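Local coordinates for protein esterase Rv0045c (Mycobacterium tuberculosis, PDB 6WYN) that hydrolyses carboxylic esters, preferring short, straight-chain alkyl esters such as butanoates, and probably serves in ester and lipid metabolism, at residues Ala184-Arg187 against His188-Thr192; Asp286-Thr289 against Ala290-His293. One frame throughout, in Å; residues are numbered along the deposited sequence.

Interaction 1: residues Ala184-Arg187 against His188-Thr192; sequences ALQR and HAELT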
loop_
_atom_site.group_PDB
_atom_site.type_symbol
_atom_site.label_atom_id
_atom_site.label_comp_id
_atom_site.label_asym_id
_atom_site.label_seq_id
_atom_site.Cartn_x
_atom_site.Cartn_y
_atom_site.Cartn_z
ATOM N N ALA A 184 0.301 0.764 16.119
ATOM C CA ALA A 184 0.535 2.075 15.477
ATOM C C ALA A 184 -0.699 2.484 14.673
ATOM O O ALA A 184 -1.130 3.658 14.736
ATOM C CB ALA A 184 1.778 1.991 14.617
ATOM N N LEU A 185 -1.271 1.577 13.901
ATOM C CA LEU A 185 -2.468 1.963 13.110
ATOM C C LEU A 185 -3.660 2.171 14.063
ATOM O O LEU A 185 -4.433 3.060 13.811
ATOM C CB LEU A 185 -2.779 0.902 12.040
ATOM C CG LEU A 185 -3.795 1.354 10.979
ATOM C CD1 LEU A 185 -3.529 2.755 10.489
ATOM C CD2 LEU A 185 -3.785 0.413 9.776
ATOM N N GLN A 186 -3.807 1.376 15.108
ATOM C CA GLN A 186 -4.871 1.603 16.134
ATOM C C GLN A 186 -4.775 3.045 16.652
ATOM O O GLN A 186 -5.792 3.746 16.709
ATOM C CB GLN A 186 -4.731 0.597 17.273
ATOM C CG GLN A 186 -5.896 0.611 18.261
ATOM C CD GLN A 186 -5.849 -0.613 19.145
ATOM O OE1 GLN A 186 -4.809 -0.995 19.678
ATOM N NE2 GLN A 186 -6.981 -1.261 19.294
ATOM N N ARG A 187 -3.582 3.509 17.019
ATOM C CA ARG A 187 -3.424 4.902 17.538
ATOM C C ARG A 187 -3.867 5.885 16.433
ATOM O O ARG A 187 -4.613 6.860 16.738
ATOM C CB ARG A 187 -1.974 5.045 18.060
ATOM C CG ARG A 187 -1.452 6.456 18.328
ATOM C CD ARG A 187 0.074 6.542 18.609
ATOM N NE ARG A 187 0.478 5.339 19.305
ATOM C CZ ARG A 187 1.349 4.422 18.876
ATOM N NH1 ARG A 187 2.069 4.585 17.776
ATOM N NH2 ARG A 187 1.529 3.342 19.609
ATOM N N HIS A 188 -3.465 5.700 15.172
ATOM C CA HIS A 188 -3.910 6.598 14.058
ATOM C C HIS A 188 -5.442 6.590 13.881
ATOM O O HIS A 188 -6.034 7.666 13.683
ATOM C CB HIS A 188 -3.232 6.217 12.737
ATOM C CG HIS A 188 -3.592 7.090 11.580
ATOM N ND1 HIS A 188 -3.049 8.354 11.405
ATOM C CD2 HIS A 188 -4.417 6.887 10.532
ATOM C CE1 HIS A 188 -3.534 8.905 10.307
ATOM N NE2 HIS A 188 -4.374 8.022 9.748
ATOM N N ALA A 189 -6.058 5.410 13.929
ATOM C CA ALA A 189 -7.520 5.237 13.795
ATOM C C ALA A 189 -8.210 6.025 14.924
ATOM O O ALA A 189 -9.148 6.807 14.615
ATOM C CB ALA A 189 -7.883 3.771 13.797
ATOM N N GLU A 190 -7.688 5.940 16.158
ATOM C CA GLU A 190 -8.301 6.649 17.318
ATOM C C GLU A 190 -8.171 8.174 17.142
ATOM O O GLU A 190 -9.143 8.853 17.380
ATOM C CB GLU A 190 -7.775 6.062 18.625
ATOM C CG GLU A 190 -8.297 4.653 18.872
ATOM C CD GLU A 190 -7.645 3.888 20.020
ATOM O OE1 GLU A 190 -6.693 4.420 20.652
ATOM O OE2 GLU A 190 -8.081 2.745 20.277
ATOM N N LEU A 191 -7.056 8.716 16.665
ATOM C CA LEU A 191 -6.935 10.189 16.443
ATOM C C LEU A 191 -7.950 10.662 15.387
ATOM O O LEU A 191 -8.525 11.746 15.550
ATOM C CB LEU A 191 -5.510 10.552 16.001
ATOM C CG LEU A 191 -4.462 10.624 17.115
ATOM C CD1 LEU A 191 -3.061 10.427 16.551
ATOM C CD2 LEU A 191 -4.551 11.944 17.886
ATOM N N THR A 192 -8.139 9.910 14.312
ATOM C CA THR A 192 -8.890 10.385 13.123
ATOM C C THR A 192 -10.398 10.156 13.295
ATOM O O THR A 192 -11.154 10.632 12.428
ATOM C CB THR A 192 -8.345 9.708 11.861
ATOM O OG1 THR A 192 -8.335 8.292 12.077
ATOM C CG2 THR A 192 -6.968 10.218 11.511
#
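The carbonyl O of L185 takes the backbone N of A189 in a 2.9 Å hydrogen bond, with an N-H...O angle of 164°. It is the shortest of four successive i to i+4 bonds. The others run from H188 N to A184 O, from E190 N to Q186 O and from L191 N to R187 O. The methyl of A189 and CB of H188 both pack against L185 O.

L185 and H188 meet one turn apart, L185 CD1 lying 4.1 Å from H188 CB. With CG anti to the backbone N (chi1 -178°), the H188 ring leans forward along the helix toward T192, whose CG2 sits 3.7 Å above one ring face, near its rim. The ring of F283 meets the same ring obliquely.

Q186 and E190 run side by side, amide and carboxylate planes 29° apart. Q186 CG touches E190 OE2 at 3.7 Å, and E190 CG rests 3.4 Å from Q186 O. The charged end of R187 is taken up by D288.

This is regular alpha-helix, toward the N-terminal end of helix 182-200. It borders the active site of an alpha/beta hydrolase: the side chain of L185 comes within about 4 Å of that of S155, the probable nucleophile, and H188 helps set substrate selectivity.

Interaction 2: residues Asp286-Thr289 against Ala290-His293; sequences DQDT and AELH
Q287 and E291 are joined by a main-chain bond in the first turns of helix 286-295. This helix is the crossover of a beta-alpha-beta unit between strands 273-278 and 299-305 of the alpha/beta hydrolase sheet.

Hydrogen bonds come first. E291 N reaches Q287 O at 2.8 Å, the shortest of four i to i+4 bonds. The other three link A290 N to D286 O, L292 N to D288 O and H293 N to T289 O. T285, just before, accepts D288 N at OG1 and is hydrogen-bonded through its O to T289 OG1.

Van der Waals contacts are made mostly by CB atoms against carbonyl oxygens. CB of E291 lies 3.4 Å from Q287 O, and CB of L292 lies 3.5 Å from T289 O. T289 and L292 also face the sheet, where both touch F299.

Charge and water make up the third group. D288 and E291 bring like charges together, with OD1 and OE2 4.3 Å apart. Their partners probably ease the repulsion, R187 being that of D288. E291 has CG anti to its N (chi1 175°) and an extended chain, which carries the carboxylate back toward D288, close enough for a water to span the two.

Three partners grip E291 OE2: S183 OG and two waters. One water also donates to D288 O. The other donates to D288 OD1 and to E291 OE2, at 2.6 Å each.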
loop_
_atom_site.group_PDB
_atom_site.type_symbol
_atom_site.label_atom_id
_atom_site.label_comp_id
_atom_site.label_asym_id
_atom_site.label_seq_id
_atom_site.Cartn_x
_atom_site.Cartn_y
_atom_site.Cartn_z
ATOM N N ASP A 286 9.483 3.386 19.140
ATOM C CA ASP A 286 10.424 2.328 19.608
ATOM C C ASP A 286 9.669 1.274 20.411
ATOM O O ASP A 286 9.961 0.087 20.259
ATOM C CB ASP A 286 11.566 2.925 20.448
ATOM C CG ASP A 286 12.540 3.761 19.612
ATOM O OD1 ASP A 286 12.554 3.629 18.363
ATOM O OD2 ASP A 286 13.246 4.572 20.196
ATOM N N GLN A 287 8.741 1.684 21.270
ATOM C CA GLN A 287 7.923 0.720 22.034
ATOM C C GLN A 287 7.068 -0.138 21.069
ATOM O O GLN A 287 6.945 -1.373 21.283
ATOM C CB GLN A 287 7.052 1.512 23.027
ATOM C CG GLN A 287 6.847 0.775 24.337
ATOM C CD GLN A 287 8.056 0.739 25.265
ATOM O OE1 GLN A 287 8.331 1.701 25.983
ATOM N NE2 GLN A 287 8.705 -0.420 25.354
ATOM N N ASP A 288 6.487 0.472 20.038
ATOM C CA ASP A 288 5.770 -0.305 18.984
ATOM C C ASP A 288 6.681 -1.409 18.436
ATOM O O ASP A 288 6.257 -2.557 18.319
ATOM C CB ASP A 288 5.282 0.613 17.868
ATOM C CG ASP A 288 4.131 1.535 18.244
ATOM O OD1 ASP A 288 3.417 1.251 19.283
ATOM O OD2 ASP A 288 3.966 2.570 17.539
ATOM N N THR A 289 7.916 -1.071 18.100
ATOM C CA THR A 289 8.865 -2.010 17.472
ATOM C C THR A 289 9.199 -3.106 18.455
ATOM O O THR A 289 9.222 -4.287 18.065
ATOM C CB THR A 289 10.137 -1.306 16.990
ATOM O OG1 THR A 289 9.790 -0.176 16.201
ATOM C CG2 THR A 289 10.992 -2.271 16.218
ATOM N N ALA A 290 9.452 -2.751 19.720
ATOM C CA ALA A 290 9.731 -3.776 20.747
ATOM C C ALA A 290 8.521 -4.697 20.926
ATOM O O ALA A 290 8.712 -5.909 21.147
ATOM C CB ALA A 290 10.114 -3.094 22.055
ATOM N N GLU A 291 7.318 -4.154 20.932
ATOM C CA GLU A 291 6.074 -4.982 21.100
ATOM C C GLU A 291 5.996 -5.982 19.945
ATOM O O GLU A 291 5.763 -7.191 20.146
ATOM C CB GLU A 291 4.856 -4.050 21.199
ATOM C CG GLU A 291 3.509 -4.775 21.245
ATOM C CD GLU A 291 2.308 -3.865 21.252
ATOM O OE1 GLU A 291 1.294 -4.246 21.914
ATOM O OE2 GLU A 291 2.397 -2.740 20.675
ATOM N N LEU A 292 6.307 -5.528 18.746
ATOM C CA LEU A 292 6.274 -6.421 17.566
ATOM C C LEU A 292 7.331 -7.513 17.723
ATOM O O LEU A 292 7.026 -8.710 17.456
ATOM C CB LEU A 292 6.502 -5.593 16.310
ATOM C CG LEU A 292 6.543 -6.379 15.011
ATOM C CD1 LEU A 292 5.264 -7.159 14.812
ATOM C CD2 LEU A 292 6.776 -5.437 13.856
ATOM N N HIS A 293 8.520 -7.167 18.214
ATOM C CA HIS A 293 9.595 -8.163 18.422
ATOM C C HIS A 293 9.111 -9.222 19.417
ATOM O O HIS A 293 9.331 -10.404 19.172
ATOM C CB HIS A 293 10.929 -7.524 18.894
ATOM C CG HIS A 293 11.857 -8.598 19.345
ATOM N ND1 HIS A 293 11.962 -8.968 20.682
ATOM C CD2 HIS A 293 12.579 -9.495 18.641
ATOM C CE1 HIS A 293 12.742 -10.029 20.777
ATOM N NE2 HIS A 293 13.141 -10.369 19.530
HETATM O O HOH W 1 3.550 -2.496 17.963
HETATM O O HOH W 2 2.880 -0.236 21.384
#

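Both interactions are helical stretches held by i to i+4 bonds, and both are only partly buried. Interaction 1 lies in helix 182-200, with one side turned to the catalytic centre. Interaction 2 lies in helix 286-295, which packs on the sheet through T289 and L292 and on helix 182-200 through D288, while D286, Q287 and H293 are exposed. Side-chain chemistry differs accordingly: L185 and H188 on the active-site side and polar Q186, R187 and E190 elsewhere in interaction 1, a hydrated acidic pair in interaction 2. The two helices meet through a 2.8 Å salt bridge from R187 NH1 to D288 OD2, and A184 CB packs against the same carboxylate oxygen at 3.7 Å.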